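Local coordinates for glycine betaine, L-proline ABC transporter, glycine/betaine/L-proline-binding protein (ProX) (Borrelia burgdorferi, PDB 3TMG), which binds glycine betaine and probably delivers it, as the substrate-binding component, to an ABC importer of compatible solutes and related amines, at residues Ser70-Thr75 with Glu207-Leu212; Glu96-Gly101 with Trp182-Ala187; Ile138-Ala143 with Leu201-Ile206. All blocks are in the same frame, centred on the assembly; numbering follows the deposited sequence.

Interaction 1 (Ser70-Thr75 with Glu207-Leu212); sequences SSWVPT and ESVHTL. With BET (trimethyl glycine), chain E.
An antiparallel strand pairing joins Ser71, Trp72 and Val73 to His210, Val209 and Ser208 in the buried central sheet, where strand 67-73 lies beside strand 207-214. The two axes run at 139°, and the register rests on two hydrogen-bonded pairs, Ser71 with His210 and Val73 with Ser208, flanking the non-hydrogen-bonded pair of Trp72 and Val209. The ladder is uneven: His210 N to Ser71 O is short at 2.7 Å, whereas the return bond from Ser208 N to Val73 O is weak. A water bridges Val73 O and Ser208 OG beside that weak rung.

On the face carrying Trp72 and Val209, the indole is sandwiched. Val209 CG2 sits over the face of its five-membered ring, 3.8 Å from the centroid, a CH-pi contact; the trimethyl glycine lies over the opposite face, its carboxylate oxygen OXT 3.3 Å from Trp72 CG. Glu28 accepts from Trp72 NE1, which helps fix the ring's rotation. On the other face Val73 CG2 rests over the imidazole of His210, 3.7 Å from the ring centroid, and His210 ND1 is hydrogen-bonded to Asp90.

Beyond the strand the chain turns through a cis peptide at Pro74, and the Glu207 carboxylate pins the turn by its two bonds to Thr75. Its CG is anti to the carbonyl carbon (chi1 -58°) and the chain then runs extended, which carries the carboxylate across. OE1 takes Thr75 N at 2.8 Å on its syn side, 18° out of the carboxylate plane, while OE2 receives Thr75 OG1 at 2.6 Å through its syn lone pair. The pair of bonds holds the carboxylate against rotation and probably favours its ionised form, while Val209 CG2, on the face of the indole opposite the ligand, backs the aromatic wall.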
# COMPACT_ATOMS: atom_id res chain seq x y z
N SER A 70 -1.47 -4.15 -5.73
CA SER A 70 -1.20 -3.85 -4.31
C SER A 70 -0.13 -4.73 -3.64
O SER A 70 -0.06 -4.73 -2.42
CB SER A 70 -2.48 -3.97 -3.48
OG SER A 70 -3.43 -2.99 -3.90
N SER A 71 0.70 -5.43 -4.40
CA SER A 71 1.66 -6.37 -3.78
C SER A 71 2.95 -5.69 -3.32
O SER A 71 3.69 -5.14 -4.14
CB SER A 71 1.97 -7.54 -4.74
OG SER A 71 2.97 -8.42 -4.24
N TRP A 72 3.22 -5.74 -2.01
CA TRP A 72 4.42 -5.05 -1.45
C TRP A 72 5.49 -6.07 -1.26
O TRP A 72 5.41 -6.91 -0.34
CB TRP A 72 4.11 -4.35 -0.13
CG TRP A 72 3.53 -2.98 -0.35
CD1 TRP A 72 2.35 -2.64 -1.04
CD2 TRP A 72 4.03 -1.74 0.23
NE1 TRP A 72 2.17 -1.26 -1.00
CE2 TRP A 72 3.15 -0.68 -0.25
CE3 TRP A 72 5.12 -1.41 1.06
CZ2 TRP A 72 3.34 0.65 0.12
CZ3 TRP A 72 5.31 -0.07 1.40
CH2 TRP A 72 4.43 0.93 0.94
N VAL A 73 6.51 -6.03 -2.12
CA VAL A 73 7.50 -7.13 -2.15
C VAL A 73 8.92 -6.62 -2.35
O VAL A 73 9.09 -5.53 -2.93
CB VAL A 73 7.24 -8.12 -3.31
CG1 VAL A 73 6.12 -9.07 -2.90
CG2 VAL A 73 6.91 -7.37 -4.60
N PRO A 74 9.93 -7.43 -1.90
CA PRO A 74 9.72 -8.80 -1.34
C PRO A 74 9.35 -8.88 0.16
O PRO A 74 8.84 -9.92 0.60
CB PRO A 74 11.11 -9.44 -1.53
CG PRO A 74 12.04 -8.28 -1.28
CD PRO A 74 11.37 -7.15 -2.04
N THR A 75 9.57 -7.81 0.94
CA THR A 75 9.58 -7.98 2.39
C THR A 75 8.20 -7.98 3.06
O THR A 75 7.87 -8.94 3.80
CB THR A 75 10.50 -6.99 3.12
OG1 THR A 75 11.83 -7.15 2.61
CG2 THR A 75 10.49 -7.28 4.68
N GLU A 207 11.91 -0.87 -1.45
CA GLU A 207 11.33 -1.94 -2.24
C GLU A 207 10.33 -1.38 -3.25
O GLU A 207 10.45 -0.18 -3.68
CB GLU A 207 10.82 -3.04 -1.31
CG GLU A 207 11.97 -3.55 -0.44
CD GLU A 207 11.63 -4.72 0.42
OE1 GLU A 207 10.45 -5.20 0.34
OE2 GLU A 207 12.56 -5.18 1.16
N SER A 208 9.38 -2.20 -3.66
CA SER A 208 8.49 -1.70 -4.70
C SER A 208 7.10 -2.32 -4.55
O SER A 208 6.93 -3.28 -3.76
CB SER A 208 9.14 -1.90 -6.08
OG SER A 208 9.09 -3.26 -6.35
N VAL A 209 6.13 -1.79 -5.27
CA VAL A 209 4.78 -2.39 -5.25
C VAL A 209 4.64 -3.04 -6.61
O VAL A 209 4.93 -2.39 -7.63
CB VAL A 209 3.69 -1.31 -5.06
CG1 VAL A 209 2.30 -1.92 -4.85
CG2 VAL A 209 4.06 -0.39 -3.86
N HIS A 210 4.21 -4.30 -6.62
CA HIS A 210 4.09 -5.02 -7.88
C HIS A 210 2.68 -5.26 -8.29
O HIS A 210 1.75 -5.12 -7.48
CB HIS A 210 4.84 -6.38 -7.81
CG HIS A 210 6.35 -6.23 -7.94
ND1 HIS A 210 7.11 -7.12 -8.65
CD2 HIS A 210 7.22 -5.33 -7.40
CE1 HIS A 210 8.40 -6.77 -8.59
NE2 HIS A 210 8.49 -5.65 -7.84
N THR A 211 2.53 -5.58 -9.57
CA THR A 211 1.23 -5.88 -10.16
C THR A 211 1.26 -7.40 -10.40
O THR A 211 2.17 -7.93 -11.04
CB THR A 211 1.06 -5.15 -11.51
OG1 THR A 211 0.98 -3.73 -11.27
CG2 THR A 211 -0.26 -5.60 -12.19
N LEU A 212 0.29 -8.11 -9.83
CA LEU A 212 0.17 -9.54 -10.07
C LEU A 212 -1.15 -9.82 -10.77
O LEU A 212 -2.16 -9.17 -10.47
CB LEU A 212 0.21 -10.33 -8.76
CG LEU A 212 1.19 -9.86 -7.70
CD1 LEU A 212 0.95 -10.60 -6.38
CD2 LEU A 212 2.66 -10.00 -8.12
N BET E . 1.08 -1.02 3.30
CA BET E . 1.07 -2.24 2.48
C BET E . 1.81 -3.34 3.26
O BET E . 1.33 -3.98 4.23
OXT BET E . 2.95 -3.53 2.89
C1 BET E . 0.52 0.13 2.58
C2 BET E . 2.44 -0.67 3.68
C3 BET E . 0.30 -1.25 4.53
O HOH W 1 10.61 -5.22 -5.05

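Interaction 2 (Glu96-Gly101 with Trp182-Ala187). With BET (trimethyl glycine), chain E.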
# COMPACT_ATOMS: atom_id res chain seq x y z
N GLU A 96 8.15 2.20 -7.62
CA GLU A 96 9.44 1.87 -6.98
C GLU A 96 9.82 2.93 -5.96
O GLU A 96 9.64 4.12 -6.22
CB GLU A 96 10.58 1.69 -8.01
CG GLU A 96 10.27 0.53 -8.97
CD GLU A 96 11.40 0.17 -9.92
OE1 GLU A 96 12.54 0.58 -9.68
OE2 GLU A 96 11.14 -0.58 -10.89
N GLY A 97 10.35 2.48 -4.81
CA GLY A 97 10.84 3.36 -3.77
C GLY A 97 10.11 3.26 -2.44
O GLY A 97 10.18 4.20 -1.63
N THR A 98 9.49 2.11 -2.16
CA THR A 98 8.78 1.97 -0.89
C THR A 98 9.75 1.84 0.26
O THR A 98 10.84 1.31 0.07
CB THR A 98 7.83 0.73 -0.81
OG1 THR A 98 8.60 -0.50 -0.87
CG2 THR A 98 6.79 0.81 -1.97
N ILE A 99 9.31 2.23 1.46
CA ILE A 99 10.06 1.86 2.67
C ILE A 99 8.98 1.61 3.71
O ILE A 99 7.99 2.38 3.76
CB ILE A 99 10.95 3.05 3.16
CG1 ILE A 99 12.01 3.43 2.12
CG2 ILE A 99 11.54 2.81 4.56
CD1 ILE A 99 12.80 4.70 2.50
N GLN A 100 9.15 0.61 4.56
CA GLN A 100 8.28 0.45 5.73
C GLN A 100 9.20 0.42 6.95
O GLN A 100 10.37 0.07 6.85
CB GLN A 100 7.42 -0.84 5.64
CG GLN A 100 8.26 -2.10 5.36
CD GLN A 100 7.58 -3.43 5.64
OE1 GLN A 100 6.34 -3.51 5.78
NE2 GLN A 100 8.38 -4.52 5.68
N GLY A 101 8.69 0.88 8.10
CA GLY A 101 9.53 0.85 9.29
C GLY A 101 8.83 1.46 10.51
O GLY A 101 7.62 1.76 10.45
N TRP A 182 5.08 4.05 6.44
CA TRP A 182 5.71 3.65 5.21
C TRP A 182 5.71 4.83 4.32
O TRP A 182 4.98 5.83 4.59
CB TRP A 182 4.95 2.46 4.56
CG TRP A 182 3.47 2.75 4.34
CD1 TRP A 182 2.85 3.36 3.24
CD2 TRP A 182 2.41 2.49 5.29
NE1 TRP A 182 1.48 3.45 3.44
CE2 TRP A 182 1.17 2.97 4.68
CE3 TRP A 182 2.38 1.90 6.57
CZ2 TRP A 182 -0.06 2.85 5.32
CZ3 TRP A 182 1.14 1.81 7.22
CH2 TRP A 182 -0.06 2.26 6.61
N LYS A 183 6.56 4.76 3.29
CA LYS A 183 6.49 5.68 2.17
C LYS A 183 6.16 4.85 0.95
O LYS A 183 6.61 3.70 0.81
CB LYS A 183 7.81 6.48 1.97
CG LYS A 183 8.17 7.38 3.13
CD LYS A 183 9.48 8.16 2.86
CE LYS A 183 9.64 9.35 3.81
NZ LYS A 183 11.05 9.88 3.76
N PRO A 184 5.38 5.43 0.01
CA PRO A 184 4.93 6.81 -0.06
C PRO A 184 3.75 7.09 0.87
O PRO A 184 2.81 6.30 0.92
CB PRO A 184 4.46 6.96 -1.54
CG PRO A 184 4.03 5.56 -1.92
CD PRO A 184 4.98 4.63 -1.15
N HIS A 185 3.80 8.19 1.61
CA HIS A 185 2.66 8.58 2.44
C HIS A 185 2.75 10.07 2.69
O HIS A 185 3.86 10.59 2.95
CB HIS A 185 2.62 7.79 3.77
CG HIS A 185 1.24 7.74 4.39
ND1 HIS A 185 0.67 8.81 4.96
CD2 HIS A 185 0.28 6.72 4.45
CE1 HIS A 185 -0.56 8.49 5.45
NE2 HIS A 185 -0.81 7.22 5.14
N TRP A 186 1.62 10.76 2.60
CA TRP A 186 1.60 12.22 2.92
C TRP A 186 1.88 12.53 4.39
O TRP A 186 2.20 13.68 4.74
CB TRP A 186 0.26 12.86 2.45
CG TRP A 186 -0.91 12.09 3.00
CD1 TRP A 186 -1.68 11.11 2.36
CD2 TRP A 186 -1.40 12.10 4.38
NE1 TRP A 186 -2.59 10.54 3.23
CE2 TRP A 186 -2.49 11.13 4.45
CE3 TRP A 186 -1.07 12.83 5.53
CZ2 TRP A 186 -3.21 10.92 5.60
CZ3 TRP A 186 -1.79 12.58 6.69
CH2 TRP A 186 -2.84 11.65 6.72
N ALA A 187 1.83 11.52 5.27
CA ALA A 187 2.12 11.77 6.70
C ALA A 187 3.52 12.38 6.91
O ALA A 187 3.71 13.19 7.82
CB ALA A 187 1.99 10.49 7.53
N BET E . 1.08 -1.02 3.30
CA BET E . 1.07 -2.24 2.48
C BET E . 1.81 -3.34 3.26
O BET E . 1.33 -3.98 4.23
OXT BET E . 2.95 -3.53 2.89
C1 BET E . 0.52 0.13 2.58
C2 BET E . 2.44 -0.67 3.68
C3 BET E . 0.30 -1.25 4.53
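With chi1 at 55°, Trp182 places CG between its backbone N and carbonyl carbon, and chi2 of 87° stands the indole across that bond; CB stays against strand 96-101, 3.1 Å from Ile99 O, while the ring leads away to the ligand. Methyl C2 of trimethyl glycine then lies over one face, 3.5 Å from Trp182 CD2, and methyl C1 is 3.6 Å from NE1. Gln100, the non-hydrogen-bonded partner of Trp182, points to the same face of the sheet; its OE1 is hydrogen-bonded to Thr136 OG1 and its NE2 to Met203 O.

The backbone pairing anchors the residue that carries the ring. Ile99 and Lys183 form an antiparallel hydrogen-bonded pair: Lys183 N reaches Ile99 O at 2.8 Å and Ile99 N reaches Lys183 O at 3.1 Å. Past the cis peptide before Pro184 the chain leaves the sheet, and His185 ND1 accepts from Ala187 N in the ring plane, a capping bond at the start of the next helix.

Trp72 meets Trp182 with ring planes at about 85°. Such aromatic walls around a quaternary ammonium, where cation-pi attraction probably contributes, are characteristic of the betaine-binding proteins of the periplasmic-binding-protein superfamily.

Interaction 3 (Ile138-Ala143 with Leu201-Ile206). With EDO (1,2-ethanediol), chain F.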
# COMPACT_ATOMS: atom_id res chain seq x y z
N ILE A 138 2.53 -7.78 10.04
CA ILE A 138 3.27 -9.03 10.23
C ILE A 138 4.77 -8.78 10.47
O ILE A 138 5.38 -9.28 11.46
CB ILE A 138 3.06 -9.98 9.03
CG1 ILE A 138 1.56 -10.39 8.92
CG2 ILE A 138 3.99 -11.21 9.16
CD1 ILE A 138 1.25 -11.39 7.80
N VAL A 139 5.39 -7.99 9.58
CA VAL A 139 6.86 -7.81 9.67
C VAL A 139 7.22 -6.96 10.90
O VAL A 139 8.21 -7.18 11.55
CB VAL A 139 7.44 -7.16 8.39
CG1 VAL A 139 8.94 -7.02 8.54
CG2 VAL A 139 7.16 -8.11 7.19
N THR A 140 6.35 -6.02 11.23
CA THR A 140 6.54 -5.25 12.48
C THR A 140 6.58 -6.17 13.72
O THR A 140 7.44 -6.02 14.60
CB THR A 140 5.40 -4.24 12.65
OG1 THR A 140 5.50 -3.24 11.62
CG2 THR A 140 5.52 -3.57 14.01
N GLU A 141 5.65 -7.11 13.80
CA GLU A 141 5.67 -8.07 14.91
C GLU A 141 6.95 -8.90 14.88
O GLU A 141 7.55 -9.20 15.93
CB GLU A 141 4.44 -8.97 14.84
CG GLU A 141 4.34 -9.95 15.99
CD GLU A 141 3.30 -11.01 15.73
OE1 GLU A 141 2.80 -11.09 14.59
OE2 GLU A 141 2.97 -11.76 16.67
N GLN A 142 7.41 -9.28 13.68
CA GLN A 142 8.66 -10.04 13.58
C GLN A 142 9.87 -9.18 14.05
O GLN A 142 10.76 -9.70 14.74
CB GLN A 142 8.85 -10.57 12.14
CG GLN A 142 7.79 -11.62 11.78
CD GLN A 142 7.78 -12.03 10.31
OE1 GLN A 142 8.20 -11.28 9.43
NE2 GLN A 142 7.27 -13.22 10.03
N ALA A 143 9.88 -7.89 13.69
CA ALA A 143 10.92 -6.95 14.17
C ALA A 143 10.92 -6.74 15.70
O ALA A 143 11.98 -6.74 16.36
CB ALA A 143 10.79 -5.60 13.45
N LEU A 201 17.97 -4.71 9.17
CA LEU A 201 17.10 -4.59 7.98
C LEU A 201 15.93 -5.58 8.02
O LEU A 201 15.54 -6.11 7.01
CB LEU A 201 17.91 -4.79 6.67
CG LEU A 201 17.47 -3.91 5.49
CD1 LEU A 201 17.82 -2.45 5.81
CD2 LEU A 201 18.17 -4.35 4.21
N ILE A 202 15.37 -5.84 9.20
CA ILE A 202 14.22 -6.72 9.28
C ILE A 202 13.02 -6.17 8.47
O ILE A 202 12.26 -6.92 7.87
CB ILE A 202 13.86 -6.95 10.77
CG1 ILE A 202 15.11 -7.39 11.57
CG2 ILE A 202 12.69 -7.94 10.90
CD1 ILE A 202 15.75 -8.72 11.14
N MET A 203 12.87 -4.85 8.44
CA MET A 203 11.79 -4.23 7.70
C MET A 203 12.07 -4.11 6.20
O MET A 203 11.18 -3.66 5.42
CB MET A 203 11.47 -2.83 8.26
CG MET A 203 11.21 -2.76 9.77
SD MET A 203 9.75 -3.69 10.21
CE MET A 203 8.42 -2.75 9.45
N GLY A 204 13.27 -4.49 5.77
CA GLY A 204 13.59 -4.47 4.33
C GLY A 204 14.29 -3.18 3.92
O GLY A 204 14.29 -2.20 4.67
N GLY A 205 14.91 -3.17 2.74
CA GLY A 205 15.47 -1.92 2.19
C GLY A 205 14.37 -1.20 1.43
O GLY A 205 13.19 -1.28 1.78
N ILE A 206 14.76 -0.47 0.38
CA ILE A 206 13.81 0.30 -0.41
C ILE A 206 13.24 -0.72 -1.40
O ILE A 206 14.00 -1.39 -2.09
CB ILE A 206 14.56 1.49 -1.08
CG1 ILE A 206 15.24 2.32 0.00
CG2 ILE A 206 13.66 2.29 -2.02
CD1 ILE A 206 16.45 3.08 -0.47
C1 EDO F . 13.28 -1.19 -5.79
O1 EDO F . 13.79 -2.14 -4.83
C2 EDO F . 14.47 -0.27 -6.04
O2 EDO F . 14.42 0.82 -5.10
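Met203 and Ile202 press against Val139 and Ala143 on one side of helix 135-146, the bumps coming from the loop and the hollow from the helix. The loop residues sit in a type I turn from Leu201 to Gly204, closed by Gly204 N to Leu201 O; Asp198 receives the backbone N-H groups of both Ile202 and Met203. That turn presents two neighbouring side chains to the helix.

The small Ala143 makes the hollow. Ile202 CG2 settles against it, 3.8 Å from Ala143 CA, while Met203 SD meets Ala143 CB at 3.9 Å. One helical turn earlier stands Val139, whose CG1 is anti to the backbone N (chi1 -179°); it fits alongside the loop, 3.4 Å from Ile202 O and 3.8 Å from Met203 SD. The sulfur sits over the shallow groove formed by Val139 and Ala143, touching both. Met203 is folded at chi2 and chi3 (-64° and -68°), which curls its CE toward Thr140, 3.7 Å from OG1. That hydroxyl is hydrogen-bonded to Thr136 O within the helix.

Phe102 of strand 88-105 touches Ala143 and Met203, placing the Met203 side chain between helix and strand. Across these segments the surfaces are mostly apolar, with a carbonyl and a hydroxyl oxygen touched by methyls and no hydrogen bond between them, implying that shape and burial hold the loop to the helix, while Met203 O is hydrogen-bonded to Gln100.

Overall arrangement
Interactions 1 and 2 belong to one antiparallel sheet, in which strand 88-105 lies next to strand 207-214: Glu207 N and O are paired with Thr98 O and Gly97 N in a G1 bulge. Both lie about 9 Å from the chain centre and each lends a tryptophan to the trimethyl glycine, interaction 1 being the more deeply buried. Interaction 3 is further out, about 15 Å from that centre, yet still largely buried, with Gln142 at its exposed margin; it is apolar loop-to-helix packing instead of a backbone ladder. It is tied to interaction 2 through Gln100 and to interaction 1 through Thr75, which packs on Val139 and Gly204.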